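Local coordinates for uncharacterized protein DUF1285 (Shewanella baltica, PDB 2RA9) that is of unknown function but, as a member of the DUF1285 family with repeated structural motifs, may take part in signal transduction, at residues 27-30 with 34-37; 53-58 with 62-67; 110-115 with 125-130. One frame throughout, in Å; residues are numbered along the deposited sequence.

The three contacts follow one another along the chain, each closing before the next opens. Contacts 1 and 2 share one mixed six-stranded sheet, with centres about 15 Å apart, and both belong to the DUF1285 N-terminal domain. They meet on one face, where F27 touches L63 while I29 and W35 touch L54. Contact 3 lies in a second sheet, its centre about 19 Å from that of contact 1 and 20 Å from that of contact 2, which it touches through G125 and L126. In both sheets the strands, numbered along the chain within each sheet, lie in the order 3-2-1-6-5-4, consistent with the repeated structural motifs reported for this family.

Contact 1 of 3, residues 27-30 with 34-37; sequences FDIN and DWTY
F27 and Y37 form an offset stack, their ring centroids 4.3 Å apart and planes 23° from parallel; Y37 CD1 sits over the centre of the F27 ring, 3.4 Å from F27 CZ. With CG anti to the backbone N (chi1 178°), Y37 brings its ring over that of F27. Further along the same face, I29 lies alongside W35, both side chains pointing the same way. I29 CG1 stands over the five-membered ring in a CH-pi contact, and I29 CD1 reaches W35 CE2 at 3.5 Å. On the other face, a water donates to D28 OD2 and accepts from T36 OG1, bridging the two side chains.

Beneath these groups the backbones of D28 and T36 exchange two bonds, D28 N to T36 O at 3.0 Å and T36 N to D28 O at 2.8 Å. At the turn, N30 N binds D34 O at 2.9 Å and D34 N returns a bond to N30 OD1 at 3.0 Å, approaching from above the amide's carbonyl plane. On the face of F27, I29 and W35 the second shell is largely apolar: V72 supports F27 and I29, while F50 meets F27 edge-to-face and, with A47 and A51 of helix 44-51, packs on W35. The whole is an antiparallel beta hairpin, 27-29 with 35-37, inside the mixed N-terminal sheet.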
ATOM      1  N   PHE A  27       4.930  -0.859 -15.997  1.00 11.70           N
ATOM      2  CA  PHE A  27       4.024  -1.337 -14.960  1.00 10.63           C
ATOM      3  C   PHE A  27       3.179  -0.159 -14.515  1.00 11.00           C
ATOM      4  O   PHE A  27       3.683   0.960 -14.326  1.00 11.29           O
ATOM      5  CB  PHE A  27       4.809  -1.855 -13.745  1.00 10.41           C
ATOM      6  CG  PHE A  27       5.590  -3.124 -14.009  1.00 10.76           C
ATOM      7  CD1 PHE A  27       6.861  -3.082 -14.554  1.00 10.71           C
ATOM      8  CD2 PHE A  27       5.065  -4.357 -13.680  1.00 11.17           C
ATOM      9  CE1 PHE A  27       7.568  -4.251 -14.823  1.00 12.55           C
ATOM     10  CE2 PHE A  27       5.766  -5.541 -13.917  1.00 12.10           C
ATOM     11  CZ  PHE A  27       7.017  -5.501 -14.475  1.00 11.77           C
ATOM     12  N   ASP A  28       1.882  -0.432 -14.328  1.00 10.54           N
ATOM     13  CA  ASP A  28       0.914   0.573 -13.917  1.00 10.42           C
ATOM     14  C   ASP A  28       0.076   0.014 -12.768  1.00 10.91           C
ATOM     15  O   ASP A  28      -0.337  -1.146 -12.839  1.00 11.89           O
ATOM     16  CB  ASP A  28      -0.023   0.940 -15.089  1.00 10.61           C
ATOM     17  CG  ASP A  28       0.673   1.702 -16.211  1.00 14.25           C
ATOM     18  OD1 ASP A  28       1.043   2.865 -15.988  1.00 16.96           O
ATOM     19  OD2 ASP A  28       0.882   1.150 -17.304  1.00 17.42           O
ATOM     20  N   ILE A  29      -0.183   0.831 -11.733  1.00 10.24           N
ATOM     21  CA  ILE A  29      -1.084   0.502 -10.644  1.00 10.05           C
ATOM     22  C   ILE A  29      -2.198   1.533 -10.649  1.00 11.51           C
ATOM     23  O   ILE A  29      -1.950   2.730 -10.555  1.00 13.26           O
ATOM     24  CB  ILE A  29      -0.387   0.484  -9.277  1.00  9.29           C
ATOM     25  CG1 ILE A  29       0.852  -0.395  -9.326  1.00 10.31           C
ATOM     26  CG2 ILE A  29      -1.342  -0.022  -8.193  1.00 10.93           C
ATOM     27  CD1 ILE A  29       1.648  -0.442  -8.043  1.00 11.20           C
ATOM     28  N   ASN A  30      -3.430   1.081 -10.824  1.00 12.65           N
ATOM     29  CA  ASN A  30      -4.570   2.023 -10.857  1.00 13.51           C
ATOM     30  C   ASN A  30      -5.034   2.375  -9.458  1.00 12.80           C
ATOM     31  O   ASN A  30      -4.472   1.903  -8.453  1.00 13.70           O
ATOM     32  CB  ASN A  30      -5.714   1.516 -11.750  1.00 14.05           C
ATOM     33  CG  ASN A  30      -6.483   0.349 -11.182  1.00 13.85           C
ATOM     34  OD1 ASN A  30      -6.414   0.021  -9.990  1.00 14.19           O
ATOM     35  ND2 ASN A  30      -7.266  -0.280 -12.064  1.00 17.94           N
ATOM     36  N   ASP A  34      -5.011  -2.249  -8.693  1.00 12.81           N
ATOM     37  CA  ASP A  34      -4.831  -3.328  -9.642  1.00 14.03           C
ATOM     38  C   ASP A  34      -3.659  -3.005 -10.549  1.00 12.08           C
ATOM     39  O   ASP A  34      -3.503  -1.858 -10.995  1.00 12.69           O
ATOM     40  CB  ASP A  34      -6.102  -3.581 -10.436  1.00 16.32           C
ATOM     41  CG  ASP A  34      -7.234  -4.086  -9.567  1.00 20.98           C
ATOM     42  OD1 ASP A  34      -6.945  -4.788  -8.588  1.00 21.42           O
ATOM     43  OD2 ASP A  34      -8.411  -3.762  -9.872  1.00 26.99           O
ATOM     44  N   TRP A  35      -2.851  -4.018 -10.867  1.00 12.04           N
ATOM     45  CA  TRP A  35      -1.639  -3.833 -11.656  1.00 11.74           C
ATOM     46  C   TRP A  35      -1.812  -4.278 -13.101  1.00 12.64           C
ATOM     47  O   TRP A  35      -2.475  -5.275 -13.373  1.00 12.99           O
ATOM     48  CB  TRP A  35      -0.493  -4.674 -11.069  1.00 10.66           C
ATOM     49  CG  TRP A  35       0.028  -4.324  -9.756  1.00  9.84           C
ATOM     50  CD1 TRP A  35      -0.677  -4.097  -8.580  1.00 10.18           C
ATOM     51  CD2 TRP A  35       1.398  -4.207  -9.403  1.00 10.07           C
ATOM     52  NE1 TRP A  35       0.176  -3.866  -7.539  1.00 10.60           N
ATOM     53  CE2 TRP A  35       1.459  -3.914  -8.014  1.00 10.54           C
ATOM     54  CE3 TRP A  35       2.604  -4.297 -10.126  1.00 11.63           C
ATOM     55  CZ2 TRP A  35       2.665  -3.725  -7.340  1.00 10.99           C
ATOM     56  CZ3 TRP A  35       3.785  -4.093  -9.462  1.00 10.91           C
ATOM     57  CH2 TRP A  35       3.809  -3.849  -8.073  1.00 12.00           C
ATOM     58  N   THR A  36      -1.145  -3.570 -14.001  1.00 11.31           N
ATOM     59  CA  THR A  36      -0.898  -4.073 -15.363  1.00 11.16           C
ATOM     60  C   THR A  36       0.573  -4.013 -15.701  1.00 11.24           C
ATOM     61  O   THR A  36       1.320  -3.230 -15.113  1.00 11.75           O
ATOM     62  CB  THR A  36      -1.684  -3.308 -16.432  1.00 12.72           C
ATOM     63  OG1 THR A  36      -1.316  -1.938 -16.399  1.00 14.88           O
ATOM     64  CG2 THR A  36      -3.157  -3.441 -16.229  1.00 14.11           C
ATOM     65  N   TYR A  37       0.959  -4.849 -16.660  1.00 11.81           N
ATOM     66  CA  TYR A  37       2.285  -4.850 -17.258  1.00 11.78           C
ATOM     67  C   TYR A  37       2.058  -4.841 -18.757  1.00 11.60           C
ATOM     68  O   TYR A  37       1.349  -5.687 -19.277  1.00 12.61           O
ATOM     69  CB  TYR A  37       3.056  -6.086 -16.868  1.00 12.50           C
ATOM     70  CG  TYR A  37       4.448  -6.200 -17.484  1.00 12.93           C
ATOM     71  CD1 TYR A  37       5.346  -5.154 -17.443  1.00 14.33           C
ATOM     72  CD2 TYR A  37       4.866  -7.387 -18.084  1.00 16.86           C
ATOM     73  CE1 TYR A  37       6.636  -5.264 -17.992  1.00 16.14           C
ATOM     74  CE2 TYR A  37       6.138  -7.501 -18.644  1.00 19.45           C
ATOM     75  CZ  TYR A  37       7.027  -6.445 -18.575  1.00 19.79           C
ATOM     76  OH  TYR A  37       8.328  -6.533 -19.110  1.00 23.80           O
TER
HETATM   77  O   HOH W   1       1.012  -1.494 -18.017  1.00 14.25           O

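Contact 2 of 3, residues 53-58 with 62-67; sequences ILHCID and FLITPV
H55 and F62 pair through both of their backbone amides: H55 N donates a hydrogen bond to F62 O at 2.9 Å, and F62 N donates one to H55 O at 3.0 Å. Both bonds run nearly along the C=O axis. A third, I64 N to I53 O at 2.9 Å, continues the ladder, and I53 O also receives the CA-H of L63. The carbonyl of L54 points outward from the hairpin and is taken by R124 NE. H55 NE2 and I64 O share a water, 2.8 Å from each; it donates to the carbonyl and lies in the imidazole plane at the ring edge. T65 OG1 is bonded to E68 O.

Apolar branches fill in around this ladder. I53 CD1 reaches T65 CG2 at 3.5 Å and crosses L63 at about a right angle to touch its CB; CG1 takes the position between the backbone N and the carbonyl carbon (chi1 63°), which sends the chain across to the partner strand. Cutting I53 back to an alanine would keep the backbone bond but is likely to open a gap beside T65 CG2 and L63 CB where CD1 now lies. L54 CD1 meets L63 CD2 at 3.7 Å, on the face where V72 lies against both leucines. On the other face H55 CD2 rests against I64 CG1 at 3.6 Å. The hairpin's pairing therefore rests on main-chain bonds, with the imidazole tied in through water and a hydrocarbon layer on the face of L54 and L63.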
ATOM      1  N   ILE A  53       9.494  -6.135  -4.402  1.00 11.11           N
ATOM      2  CA  ILE A  53      10.660  -5.324  -4.820  1.00 12.02           C
ATOM      3  C   ILE A  53      10.288  -3.885  -5.235  1.00 11.84           C
ATOM      4  O   ILE A  53      11.059  -3.181  -5.876  1.00 11.51           O
ATOM      5  CB  ILE A  53      11.422  -6.019  -5.983  1.00 12.01           C
ATOM      6  CG1 ILE A  53      10.559  -6.155  -7.243  1.00 12.90           C
ATOM      7  CG2 ILE A  53      11.987  -7.354  -5.522  1.00 14.23           C
ATOM      8  CD1 ILE A  53      11.366  -6.527  -8.480  1.00 12.52           C
ATOM      9  N   LEU A  54       9.103  -3.459  -4.841  1.00 11.91           N
ATOM     10  CA  LEU A  54       8.587  -2.123  -5.097  1.00 10.81           C
ATOM     11  C   LEU A  54       8.984  -1.146  -4.015  1.00 10.85           C
ATOM     12  O   LEU A  54       8.821  -1.422  -2.812  1.00 11.74           O
ATOM     13  CB  LEU A  54       7.063  -2.168  -5.183  1.00  9.76           C
ATOM     14  CG  LEU A  54       6.303  -0.904  -5.526  1.00 10.19           C
ATOM     15  CD1 LEU A  54       6.510  -0.428  -6.947  1.00 11.98           C
ATOM     16  CD2 LEU A  54       4.783  -1.083  -5.253  1.00 12.53           C
ATOM     17  N   HIS A  55       9.506  -0.002  -4.452  1.00 11.70           N
ATOM     18  CA  HIS A  55       9.913   1.108  -3.585  1.00 11.59           C
ATOM     19  C   HIS A  55       9.384   2.421  -4.116  1.00 11.96           C
ATOM     20  O   HIS A  55       9.227   2.574  -5.330  1.00 12.98           O
ATOM     21  CB  HIS A  55      11.438   1.250  -3.569  1.00 11.20           C
ATOM     22  CG  HIS A  55      12.171   0.019  -3.145  1.00 12.25           C
ATOM     23  ND1 HIS A  55      12.856  -0.070  -1.948  1.00 14.54           N
ATOM     24  CD2 HIS A  55      12.324  -1.182  -3.750  1.00 12.74           C
ATOM     25  CE1 HIS A  55      13.429  -1.264  -1.857  1.00 15.32           C
ATOM     26  NE2 HIS A  55      13.109  -1.961  -2.930  1.00 14.88           N
ATOM     27  N   CYS A  56       9.185   3.387  -3.210  1.00 12.01           N
ATOM     28  CA  CYS A  56       8.925   4.771  -3.552  1.00 11.71           C
ATOM     29  C   CYS A  56      10.112   5.595  -3.037  1.00 12.83           C
ATOM     30  O   CYS A  56      10.402   5.600  -1.831  1.00 14.23           O
ATOM     31  CB  CYS A  56       7.664   5.268  -2.876  1.00 13.30           C
ATOM     32  SG  CYS A  56       7.131   6.905  -3.350  1.00 16.21           S
ATOM     33  N   ILE A  57      10.829   6.204  -3.976  1.00 12.32           N
ATOM     34  CA  ILE A  57      12.050   6.980  -3.723  1.00 12.13           C
ATOM     35  C   ILE A  57      11.818   8.348  -4.318  1.00 12.74           C
ATOM     36  O   ILE A  57      11.575   8.467  -5.522  1.00 12.62           O
ATOM     37  CB  ILE A  57      13.242   6.303  -4.374  1.00 14.81           C
ATOM     38  CG1 ILE A  57      13.423   4.920  -3.727  1.00 20.15           C
ATOM     39  CG2 ILE A  57      14.568   7.083  -4.143  1.00 14.74           C
ATOM     40  CD1 ILE A  57      14.113   3.935  -4.563  1.00 24.53           C
ATOM     41  N   ASP A  58      11.852   9.381  -3.472  1.00 14.42           N
ATOM     42  CA  ASP A  58      11.585  10.751  -3.919  1.00 14.30           C
ATOM     43  C   ASP A  58      10.308  10.824  -4.754  1.00 13.38           C
ATOM     44  O   ASP A  58      10.252  11.444  -5.827  1.00 15.17           O
ATOM     45  CB  ASP A  58      12.763  11.362  -4.676  1.00 13.51           C
ATOM     46  CG  ASP A  58      14.052  11.341  -3.890  1.00 12.89           C
ATOM     47  OD1 ASP A  58      13.997  11.633  -2.680  1.00 17.14           O
ATOM     48  OD2 ASP A  58      15.126  11.063  -4.515  1.00 17.41           O
ATOM     49  N   PHE A  62       9.555   2.389  -8.259  1.00 10.69           N
ATOM     50  CA  PHE A  62      10.463   1.525  -8.981  1.00 10.39           C
ATOM     51  C   PHE A  62      10.379   0.116  -8.469  1.00 10.25           C
ATOM     52  O   PHE A  62      10.097  -0.099  -7.289  1.00 11.99           O
ATOM     53  CB  PHE A  62      11.940   1.989  -8.759  1.00 12.55           C
ATOM     54  CG  PHE A  62      12.197   3.417  -9.117  1.00 13.93           C
ATOM     55  CD1 PHE A  62      11.965   4.416  -8.187  1.00 17.36           C
ATOM     56  CD2 PHE A  62      12.661   3.753 -10.363  1.00 17.67           C
ATOM     57  CE1 PHE A  62      12.160   5.735  -8.511  1.00 16.56           C
ATOM     58  CE2 PHE A  62      12.875   5.099 -10.684  1.00 20.34           C
ATOM     59  CZ  PHE A  62      12.570   6.070  -9.775  1.00 17.64           C
ATOM     60  N   LEU A  63      10.598  -0.827  -9.372  1.00 10.63           N
ATOM     61  CA  LEU A  63      10.915  -2.191  -9.018  1.00 10.95           C
ATOM     62  C   LEU A  63      12.448  -2.279  -9.040  1.00 10.63           C
ATOM     63  O   LEU A  63      13.098  -1.900 -10.037  1.00 12.25           O
ATOM     64  CB  LEU A  63      10.297  -3.182 -10.000  1.00 10.59           C
ATOM     65  CG  LEU A  63       8.794  -3.073 -10.188  1.00 11.07           C
ATOM     66  CD1 LEU A  63       8.300  -4.120 -11.208  1.00 14.27           C
ATOM     67  CD2 LEU A  63       8.033  -3.237  -8.860  1.00 11.53           C
ATOM     68  N   ILE A  64      13.005  -2.798  -7.957  1.00 11.53           N
ATOM     69  CA  ILE A  64      14.424  -2.746  -7.740  1.00 10.94           C
ATOM     70  C   ILE A  64      15.037  -4.121  -7.560  1.00 10.85           C
ATOM     71  O   ILE A  64      14.757  -4.815  -6.569  1.00 11.65           O
ATOM     72  CB  ILE A  64      14.782  -1.853  -6.469  1.00 12.19           C
ATOM     73  CG1 ILE A  64      14.330  -0.416  -6.701  1.00 14.17           C
ATOM     74  CG2 ILE A  64      16.297  -1.928  -6.187  1.00 14.61           C
ATOM     75  CD1 ILE A  64      15.021   0.344  -7.810  1.00 16.46           C
ATOM     76  N   THR A  65      15.903  -4.514  -8.503  1.00 10.16           N
ATOM     77  CA  THR A  65      16.709  -5.733  -8.389  1.00 11.23           C
ATOM     78  C   THR A  65      18.144  -5.382  -8.794  1.00 11.33           C
ATOM     79  O   THR A  65      18.383  -4.305  -9.335  1.00 11.45           O
ATOM     80  CB  THR A  65      16.224  -6.862  -9.320  1.00 10.92           C
ATOM     81  OG1 THR A  65      16.377  -6.478 -10.688  1.00 11.71           O
ATOM     82  CG2 THR A  65      14.791  -7.245  -9.036  1.00 13.02           C
ATOM     83  N   PRO A  66      19.118  -6.245  -8.462  1.00 11.88           N
ATOM     84  CA  PRO A  66      20.489  -5.928  -8.858  1.00 13.50           C
ATOM     85  C   PRO A  66      20.654  -5.607 -10.343  1.00 12.71           C
ATOM     86  O   PRO A  66      21.333  -4.632 -10.695  1.00 15.13           O
ATOM     87  CB  PRO A  66      21.262  -7.166  -8.437  1.00 13.08           C
ATOM     88  CG  PRO A  66      20.476  -7.672  -7.198  1.00 13.36           C
ATOM     89  CD  PRO A  66      19.044  -7.424  -7.597  1.00 13.46           C
ATOM     90  N   VAL A  67      20.031  -6.392 -11.206  1.00 12.07           N
ATOM     91  CA  VAL A  67      20.259  -6.284 -12.636  1.00 13.61           C
ATOM     92  C   VAL A  67      19.304  -5.309 -13.304  1.00 15.55           C
ATOM     93  O   VAL A  67      19.667  -4.662 -14.286  1.00 16.41           O
ATOM     94  CB  VAL A  67      20.150  -7.665 -13.312  1.00 14.94           C
ATOM     95  CG1 VAL A  67      20.318  -7.552 -14.819  1.00 17.55           C
ATOM     96  CG2 VAL A  67      21.191  -8.632 -12.706  1.00 18.05           C
TER
HETATM   97  O   HOH W   2      14.109  -4.421  -3.843  1.00 16.67           O

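Contact 3 of 3, residues 110-115 with 125-130; sequences QMKLTD and GLWGKL. With EDO (1,2-ethanediol), chain F.
K112 brings CE and NZ over one face of the W127 indole, the two side chains crossing at about a right angle. The charged part is a cation-pi interaction: NZ stands 4.1 Å from the centroid of the five-membered ring, only 11° off the ring normal. The aliphatic part is a CH-pi contact in which CE sits over the six-membered ring, 3.9 Å from its centroid, while K112 CB lies 3.7 Å from W127 CZ3. With CG anti to the backbone N (chi1 164°), the chain arches from CB, beside the rim at CZ3, and the bend at chi3 (76°) sets CE over the six-membered ring and NZ over the five-membered ring.

Edge contact comes from the backbone: Q110 O lies near the indole plane, 3.7 Å from W127 CH2. The Q110 side chain looks elsewhere, its NE2 bonded to D107 OD2.

No hydrogen bond joins the two segments directly. Their strands are separated by strand 118-121, which bonds to both: K112 pairs with Y119, and G128 and L130 pair with L120 and V118. P121 of that strand touches both Q110 and W127.

A 1,2-ethanediol, probably from the crystallisation liquor, donates from O2 to L130 O at 2.8 Å and is also bonded to V118 N. With methylene and ammonium set over a partly exposed indole, the direct link between the two segments is dispersive and electrostatic, and the K112 ammonium would probably be stabilised by the indole pi cloud.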
ATOM      1  N   GLN A 110       0.535   7.865  12.336  1.00 17.97           N
ATOM      2  CA  GLN A 110       1.232   8.369  11.157  1.00 16.27           C
ATOM      3  C   GLN A 110       0.355   8.411   9.909  1.00 16.40           C
ATOM      4  O   GLN A 110       0.817   8.670   8.800  1.00 15.68           O
ATOM      5  CB  GLN A 110       2.457   7.506  10.895  1.00 17.40           C
ATOM      6  CG  GLN A 110       3.532   7.615  12.003  1.00 21.76           C
ATOM      7  CD  GLN A 110       4.674   6.652  11.756  1.00 27.22           C
ATOM      8  OE1 GLN A 110       5.205   6.582  10.647  1.00 35.98           O
ATOM      9  NE2 GLN A 110       5.035   5.879  12.778  1.00 32.27           N
HETATM   10  N   MSE A 111      -0.943   8.213  10.084  1.00 15.75           N
HETATM   11  CA  MSE A 111      -1.862   8.239   8.965  1.00 14.87           C
HETATM   12  C   MSE A 111      -1.848   9.583   8.270  1.00 14.30           C
HETATM   13  O   MSE A 111      -1.616  10.634   8.898  1.00 16.31           O
HETATM   14  CB  MSE A 111      -3.259   7.912   9.451  1.00 15.34           C
HETATM   15  CG  MSE A 111      -3.950   9.050  10.203  1.00 17.05           C
HETATM   16 SE   MSE A 111      -5.774   8.548  10.654  0.75 18.23          SE
HETATM   17  CE  MSE A 111      -6.205  10.266  11.392  1.00 18.01           C
ATOM     18  N   LYS A 112      -2.176   9.572   6.983  1.00 14.36           N
ATOM     19  CA  LYS A 112      -2.306  10.790   6.211  1.00 16.17           C
ATOM     20  C   LYS A 112      -3.671  10.822   5.560  1.00 16.68           C
ATOM     21  O   LYS A 112      -4.157   9.799   5.070  1.00 17.04           O
ATOM     22  CB  LYS A 112      -1.170  10.832   5.176  1.00 19.55           C
ATOM     23  CG  LYS A 112      -1.302  11.816   4.031  1.00 26.40           C
ATOM     24  CD  LYS A 112      -0.061  11.759   3.149  1.00 30.87           C
ATOM     25  CE  LYS A 112      -0.060  10.510   2.249  1.00 32.96           C
ATOM     26  NZ  LYS A 112       0.939  10.622   1.163  1.00 37.38           N
ATOM     27  N   LEU A 113      -4.303  11.996   5.582  1.00 16.26           N
ATOM     28  CA  LEU A 113      -5.609  12.180   4.978  1.00 16.76           C
ATOM     29  C   LEU A 113      -5.538  13.144   3.830  1.00 17.81           C
ATOM     30  O   LEU A 113      -4.840  14.141   3.901  1.00 19.47           O
ATOM     31  CB  LEU A 113      -6.644  12.717   6.001  1.00 18.00           C
ATOM     32  CG  LEU A 113      -7.143  11.740   7.057  1.00 17.17           C
ATOM     33  CD1 LEU A 113      -6.020  11.115   7.897  1.00 22.59           C
ATOM     34  CD2 LEU A 113      -8.214  12.343   7.968  1.00 19.11           C
ATOM     35  N   THR A 114      -6.336  12.865   2.815  1.00 17.16           N
ATOM     36  CA  THR A 114      -6.638  13.842   1.791  1.00 17.85           C
ATOM     37  C   THR A 114      -8.097  14.205   2.007  1.00 19.87           C
ATOM     38  O   THR A 114      -8.682  13.865   3.026  1.00 21.80           O
ATOM     39  CB  THR A 114      -6.400  13.255   0.401  1.00 17.54           C
ATOM     40  OG1 THR A 114      -7.286  12.154   0.214  1.00 18.87           O
ATOM     41  CG2 THR A 114      -4.922  12.820   0.256  1.00 22.59           C
ATOM     42  N   ASP A 115      -8.727  14.852   1.043  1.00 21.55           N
ATOM     43  CA  ASP A 115     -10.173  15.056   1.168  1.00 21.34           C
ATOM     44  C   ASP A 115     -10.973  13.851   0.736  1.00 21.77           C
ATOM     45  O   ASP A 115     -12.190  13.806   0.926  1.00 26.53           O
ATOM     46  CB  ASP A 115     -10.584  16.306   0.423  1.00 23.11           C
ATOM     47  CG  ASP A 115      -9.875  17.511   0.962  1.00 28.04           C
ATOM     48  OD1 ASP A 115      -9.853  17.696   2.225  1.00 26.65           O
ATOM     49  OD2 ASP A 115      -9.275  18.234   0.141  1.00 30.38           O
ATOM     50  N   GLY A 125       8.914   3.165   1.562  1.00 13.04           N
ATOM     51  CA  GLY A 125       8.321   4.418   1.103  1.00 12.76           C
ATOM     52  C   GLY A 125       6.896   4.267   0.608  1.00 11.68           C
ATOM     53  O   GLY A 125       6.288   5.220   0.098  1.00 13.53           O
ATOM     54  N   LEU A 126       6.349   3.064   0.739  1.00 12.25           N
ATOM     55  CA  LEU A 126       5.014   2.772   0.241  1.00 12.17           C
ATOM     56  C   LEU A 126       3.925   3.177   1.230  1.00 12.49           C
ATOM     57  O   LEU A 126       4.077   2.977   2.437  1.00 15.62           O
ATOM     58  CB  LEU A 126       4.859   1.303  -0.073  1.00 11.11           C
ATOM     59  CG  LEU A 126       5.911   0.686  -1.026  1.00 10.51           C
ATOM     60  CD1 LEU A 126       5.703  -0.842  -1.197  1.00 13.73           C
ATOM     61  CD2 LEU A 126       5.991   1.415  -2.340  1.00 12.69           C
ATOM     62  N   TRP A 127       2.828   3.701   0.695  1.00 11.83           N
ATOM     63  CA  TRP A 127       1.624   4.026   1.473  1.00 11.85           C
ATOM     64  C   TRP A 127       0.510   3.123   0.990  1.00 10.84           C
ATOM     65  O   TRP A 127       0.415   2.818  -0.219  1.00 12.11           O
ATOM     66  CB  TRP A 127       1.231   5.498   1.236  1.00 13.50           C
ATOM     67  CG  TRP A 127       2.149   6.461   1.903  1.00 16.33           C
ATOM     68  CD1 TRP A 127       3.380   6.869   1.451  1.00 20.76           C
ATOM     69  CD2 TRP A 127       1.956   7.123   3.156  1.00 16.44           C
ATOM     70  NE1 TRP A 127       3.942   7.759   2.324  1.00 23.78           N
ATOM     71  CE2 TRP A 127       3.088   7.933   3.380  1.00 20.86           C
ATOM     72  CE3 TRP A 127       0.938   7.118   4.115  1.00 16.97           C
ATOM     73  CZ2 TRP A 127       3.219   8.722   4.514  1.00 21.61           C
ATOM     74  CZ3 TRP A 127       1.067   7.902   5.208  1.00 18.71           C
ATOM     75  CH2 TRP A 127       2.195   8.688   5.412  1.00 21.32           C
ATOM     76  N   GLY A 128      -0.324   2.670   1.922  1.00 11.29           N
ATOM     77  CA  GLY A 128      -1.504   1.911   1.610  1.00 10.81           C
ATOM     78  C   GLY A 128      -2.746   2.765   1.800  1.00 10.86           C
ATOM     79  O   GLY A 128      -2.910   3.375   2.854  1.00 13.38           O
ATOM     80  N   LYS A 129      -3.620   2.818   0.795  1.00 11.91           N
ATOM     81  CA  LYS A 129      -4.889   3.516   0.885  1.00 11.45           C
ATOM     82  C   LYS A 129      -5.893   2.597   1.583  1.00 11.88           C
ATOM     83  O   LYS A 129      -6.052   1.472   1.178  1.00 12.48           O
ATOM     84  CB  LYS A 129      -5.429   3.856  -0.511  1.00 12.60           C
ATOM     85  CG  LYS A 129      -6.753   4.573  -0.453  1.00 14.14           C
ATOM     86  CD  LYS A 129      -7.157   5.240  -1.751  1.00 14.94           C
ATOM     87  CE  LYS A 129      -7.510   4.271  -2.799  1.00 16.90           C
ATOM     88  NZ  LYS A 129      -7.912   4.934  -4.083  1.00 20.17           N
ATOM     89  N   LEU A 130      -6.638   3.101   2.559  1.00 11.91           N
ATOM     90  CA  LEU A 130      -7.699   2.289   3.155  1.00 11.48           C
ATOM     91  C   LEU A 130      -8.853   2.097   2.191  1.00 12.30           C
ATOM     92  O   LEU A 130      -9.416   3.078   1.675  1.00 13.97           O
ATOM     93  CB  LEU A 130      -8.248   2.973   4.420  1.00 14.13           C
ATOM     94  CG  LEU A 130      -7.355   3.017   5.652  1.00 15.46           C
ATOM     95  CD1 LEU A 130      -8.102   3.581   6.814  1.00 18.29           C
ATOM     96  CD2 LEU A 130      -6.882   1.598   5.977  1.00 19.80           C
TER
HETATM   97  C1  EDO F 162     -12.052   5.411   2.337  1.00 25.38           C
HETATM   98  O1  EDO F 162     -12.407   6.497   1.470  1.00 29.40           O
HETATM   99  C2  EDO F 162     -10.772   5.724   3.104  1.00 20.65           C
HETATM  100  O2  EDO F 162      -9.626   5.800   2.225  1.00 16.30           O